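Local coordinates for protein catechol 1,2-dioxygenase (Acinetobacter sp., PDB 1DMH) that uses ferric iron and molecular oxygen to cleave the aromatic ring of catechol between its two hydroxyl-bearing carbons, giving cis,cis-muconate, at residues Ala90-Pro102 with Phe288-Asn301. Sequence-based numbering, arbitrary orientation.
Sequences AEDAALGIENATP and FDLKLTRLVDGVDN
Thr-101 meets the end of strand 283-291 through its hydroxyl, which accepts the backbone N-H of Lys-291, Thr-101 OG1 to Lys-291 N 2.9 Å and nearly straight at 170°. A chi1 of -65° sets OG1 beside the threonine's own backbone N and sends CG2 the other way, obliquely toward CZ of the Phe-288 ring. Two waters add to the joint. One donates to both Thr-101 O and Lys-291 O; the other donates to Asp-289 O and is also hydrogen-bonded to Thr-101 OG1, which thus has two polar partners.

Lys-291 runs outward along Ala-100. Its CB lies 3.5 Å from CB of Ala-100, CG passes the same methyl, and CD comes to 3.3 Å from Ala-100 CB, a tight carbon contact; CE is already drawing off. The chain then bends at its last torsion, chi4 64°, and NZ turns away to hydrogen-bond the backbone carbonyl oxygen of Asp-142; the aliphatic stem serves this contact while the amine is held elsewhere.

Further along, the Thr-293 methyl CG2 sits against CG2 of Ile-97 and 3.7 Å from Asn-99 OD1, while its hydroxyl goes to Arg-235. Ile-97 crosses Val-296 at a slant, Ile-97 CD1 to Val-296 CG2 3.5 Å, tighter than usual for two carbons, and Leu-95 adds a looser methyl contact to that valine. Asn-99 ND2 reaches back to the anti lone pair of Asp-92 OD2 at 2.9 Å, tying the linker to the last turn of helix 80-94, which closes in a Schellman motif at Gly-96.

Asp-92 also forms salt bridges with Arg-103 and Arg-235, the arginine that holds Thr-293. Where the N-terminal helical domain hands over to the catalytic domain, the straight N-H bond and two waters thus fix Thr-101 on the strand's end, while Asp-92 and Arg-235, whose opposite charges probably stabilise each other, tie the helix end to Thr-293.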
# COMPACT_ATOMS: atom_id res chain seq x y z
N ALA A 90 25.11 -5.57 11.64
CA ALA A 90 25.16 -6.44 12.81
C ALA A 90 25.65 -7.83 12.39
O ALA A 90 26.50 -8.43 13.06
CB ALA A 90 23.76 -6.54 13.44
N GLU A 91 25.11 -8.35 11.29
CA GLU A 91 25.48 -9.67 10.81
C GLU A 91 26.95 -9.71 10.42
O GLU A 91 27.65 -10.67 10.73
CB GLU A 91 24.61 -10.02 9.62
CG GLU A 91 24.70 -11.45 9.24
CD GLU A 91 23.95 -11.72 7.94
OE1 GLU A 91 24.43 -11.27 6.87
OE2 GLU A 91 22.88 -12.38 8.00
N ASP A 92 27.45 -8.66 9.76
CA ASP A 92 28.86 -8.61 9.41
C ASP A 92 29.74 -8.54 10.67
O ASP A 92 30.78 -9.19 10.75
CB ASP A 92 29.20 -7.39 8.54
CG ASP A 92 28.72 -7.52 7.10
OD1 ASP A 92 28.25 -8.60 6.69
OD2 ASP A 92 28.86 -6.52 6.37
N ALA A 93 29.31 -7.74 11.65
CA ALA A 93 30.05 -7.58 12.90
C ALA A 93 30.19 -8.94 13.57
O ALA A 93 31.25 -9.28 14.11
CB ALA A 93 29.34 -6.60 13.82
N ALA A 94 29.12 -9.72 13.54
CA ALA A 94 29.16 -11.04 14.16
C ALA A 94 30.12 -11.98 13.42
O ALA A 94 30.70 -12.89 14.02
CB ALA A 94 27.74 -11.65 14.20
N LEU A 95 30.31 -11.77 12.11
CA LEU A 95 31.21 -12.61 11.31
C LEU A 95 32.63 -12.07 11.32
O LEU A 95 33.48 -12.59 10.61
CB LEU A 95 30.73 -12.68 9.86
CG LEU A 95 29.41 -13.40 9.61
CD1 LEU A 95 29.01 -13.31 8.13
CD2 LEU A 95 29.57 -14.84 10.06
N GLY A 96 32.87 -11.03 12.11
CA GLY A 96 34.19 -10.45 12.18
C GLY A 96 34.59 -9.72 10.91
O GLY A 96 35.77 -9.43 10.71
N ILE A 97 33.62 -9.43 10.05
CA ILE A 97 33.89 -8.71 8.80
C ILE A 97 33.95 -7.22 9.11
O ILE A 97 32.94 -6.60 9.41
CB ILE A 97 32.78 -8.93 7.75
CG1 ILE A 97 32.69 -10.41 7.38
CG2 ILE A 97 33.06 -8.10 6.51
CD1 ILE A 97 31.58 -10.73 6.42
N GLU A 98 35.15 -6.66 9.03
CA GLU A 98 35.32 -5.23 9.29
C GLU A 98 35.02 -4.52 7.95
O GLU A 98 35.77 -4.69 6.99
CB GLU A 98 36.76 -5.00 9.76
CG GLU A 98 37.08 -3.62 10.32
CD GLU A 98 37.29 -2.57 9.24
OE1 GLU A 98 36.34 -2.28 8.49
OE2 GLU A 98 38.43 -2.04 9.14
N ASN A 99 33.91 -3.77 7.88
CA ASN A 99 33.53 -3.03 6.66
C ASN A 99 34.27 -1.69 6.54
O ASN A 99 33.82 -0.67 7.11
CB ASN A 99 32.01 -2.74 6.63
CG ASN A 99 31.16 -4.00 6.45
OD1 ASN A 99 31.28 -4.71 5.46
ND2 ASN A 99 30.30 -4.26 7.42
N ALA A 100 35.38 -1.67 5.79
CA ALA A 100 36.16 -0.46 5.63
C ALA A 100 35.29 0.68 5.11
O ALA A 100 35.21 1.73 5.74
CB ALA A 100 37.33 -0.71 4.69
N THR A 101 34.64 0.50 3.96
CA THR A 101 33.76 1.55 3.45
C THR A 101 32.36 1.12 3.88
O THR A 101 31.88 0.08 3.45
CB THR A 101 33.81 1.65 1.91
OG1 THR A 101 35.12 2.06 1.50
CG2 THR A 101 32.79 2.65 1.41
N PRO A 102 31.69 1.93 4.71
CA PRO A 102 30.34 1.70 5.25
C PRO A 102 29.30 1.57 4.17
O PRO A 102 29.32 2.33 3.21
CB PRO A 102 30.08 2.96 6.08
CG PRO A 102 31.45 3.44 6.44
CD PRO A 102 32.15 3.27 5.12
N PHE A 288 37.26 10.11 -3.56
CA PHE A 288 36.63 9.15 -2.65
C PHE A 288 37.09 7.76 -3.03
O PHE A 288 36.82 7.29 -4.13
CB PHE A 288 35.10 9.22 -2.71
CG PHE A 288 34.43 8.36 -1.68
CD1 PHE A 288 34.65 8.58 -0.32
CD2 PHE A 288 33.62 7.29 -2.05
CE1 PHE A 288 34.08 7.75 0.66
CE2 PHE A 288 33.05 6.46 -1.08
CZ PHE A 288 33.29 6.70 0.28
N ASP A 289 37.82 7.12 -2.12
CA ASP A 289 38.31 5.75 -2.33
C ASP A 289 37.36 4.81 -1.65
O ASP A 289 36.77 5.14 -0.61
CB ASP A 289 39.69 5.51 -1.71
CG ASP A 289 40.75 6.44 -2.23
OD1 ASP A 289 40.67 6.87 -3.40
OD2 ASP A 289 41.69 6.70 -1.47
N LEU A 290 37.21 3.62 -2.22
CA LEU A 290 36.34 2.60 -1.65
C LEU A 290 37.13 1.33 -1.44
O LEU A 290 37.94 0.95 -2.29
CB LEU A 290 35.15 2.31 -2.57
CG LEU A 290 34.26 3.53 -2.78
CD1 LEU A 290 34.82 4.30 -3.96
CD2 LEU A 290 32.80 3.14 -3.05
N LYS A 291 36.90 0.67 -0.31
CA LYS A 291 37.58 -0.58 0.01
C LYS A 291 36.50 -1.66 0.11
O LYS A 291 35.49 -1.49 0.81
CB LYS A 291 38.35 -0.47 1.33
CG LYS A 291 39.17 -1.73 1.67
CD LYS A 291 40.00 -1.52 2.95
CE LYS A 291 40.68 -2.79 3.45
NZ LYS A 291 41.68 -3.30 2.49
N LEU A 292 36.73 -2.76 -0.60
CA LEU A 292 35.79 -3.87 -0.66
C LEU A 292 36.04 -5.02 0.34
O LEU A 292 37.13 -5.16 0.89
CB LEU A 292 35.77 -4.43 -2.08
CG LEU A 292 35.43 -3.51 -3.26
CD1 LEU A 292 35.40 -4.36 -4.52
CD2 LEU A 292 34.08 -2.83 -3.06
N THR A 293 35.01 -5.84 0.57
CA THR A 293 35.15 -6.98 1.46
C THR A 293 35.05 -8.26 0.62
O THR A 293 34.42 -8.29 -0.45
CB THR A 293 34.06 -6.98 2.56
OG1 THR A 293 32.76 -6.99 1.95
CG2 THR A 293 34.17 -5.75 3.43
N ARG A 294 35.70 -9.31 1.11
CA ARG A 294 35.71 -10.61 0.44
C ARG A 294 34.40 -11.36 0.62
O ARG A 294 33.66 -11.12 1.58
CB ARG A 294 36.83 -11.50 1.01
CG ARG A 294 38.24 -11.22 0.55
CD ARG A 294 39.10 -12.45 0.86
NE ARG A 294 40.44 -12.35 0.30
CZ ARG A 294 41.41 -11.58 0.78
NH1 ARG A 294 41.19 -10.82 1.85
NH2 ARG A 294 42.61 -11.57 0.20
N LEU A 295 34.15 -12.29 -0.30
CA LEU A 295 32.96 -13.13 -0.25
C LEU A 295 33.03 -13.95 1.04
O LEU A 295 34.11 -14.11 1.63
CB LEU A 295 32.93 -14.08 -1.46
CG LEU A 295 32.76 -13.42 -2.82
CD1 LEU A 295 32.86 -14.47 -3.90
CD2 LEU A 295 31.40 -12.71 -2.90
N VAL A 296 31.89 -14.45 1.49
CA VAL A 296 31.83 -15.23 2.72
C VAL A 296 31.52 -16.65 2.29
O VAL A 296 30.44 -16.94 1.78
CB VAL A 296 30.74 -14.67 3.67
CG1 VAL A 296 30.65 -15.51 4.92
CG2 VAL A 296 31.07 -13.24 4.04
N ASP A 297 32.50 -17.53 2.48
CA ASP A 297 32.41 -18.93 2.09
C ASP A 297 31.96 -19.04 0.63
O ASP A 297 31.02 -19.78 0.30
CB ASP A 297 31.47 -19.72 3.01
CG ASP A 297 31.96 -19.74 4.47
OD1 ASP A 297 33.16 -20.07 4.73
OD2 ASP A 297 31.14 -19.44 5.38
N GLY A 298 32.64 -18.27 -0.21
CA GLY A 298 32.36 -18.26 -1.63
C GLY A 298 31.08 -17.59 -2.07
O GLY A 298 30.73 -17.66 -3.24
N VAL A 299 30.37 -16.93 -1.17
CA VAL A 299 29.12 -16.27 -1.56
C VAL A 299 28.96 -14.85 -1.02
O VAL A 299 29.52 -14.49 0.02
CB VAL A 299 27.87 -17.07 -1.11
CG1 VAL A 299 27.87 -18.46 -1.74
CG2 VAL A 299 27.85 -17.18 0.41
N ASP A 300 28.19 -14.06 -1.76
CA ASP A 300 27.90 -12.68 -1.35
C ASP A 300 26.65 -12.77 -0.49
O ASP A 300 25.53 -12.83 -1.00
CB ASP A 300 27.59 -11.78 -2.55
CG ASP A 300 27.51 -10.33 -2.13
OD1 ASP A 300 27.17 -10.09 -0.96
OD2 ASP A 300 27.76 -9.45 -2.96
N ASN A 301 26.85 -12.78 0.83
CA ASN A 301 25.73 -12.93 1.75
C ASN A 301 24.84 -11.70 1.93
O ASN A 301 23.83 -11.77 2.63
CB ASN A 301 26.24 -13.37 3.13
CG ASN A 301 27.21 -12.38 3.76
OD1 ASN A 301 27.36 -12.35 4.99
ND2 ASN A 301 27.89 -11.60 2.93
O HOH W 1 33.44 -1.91 2.51
O HOH W 2 35.79 4.67 1.66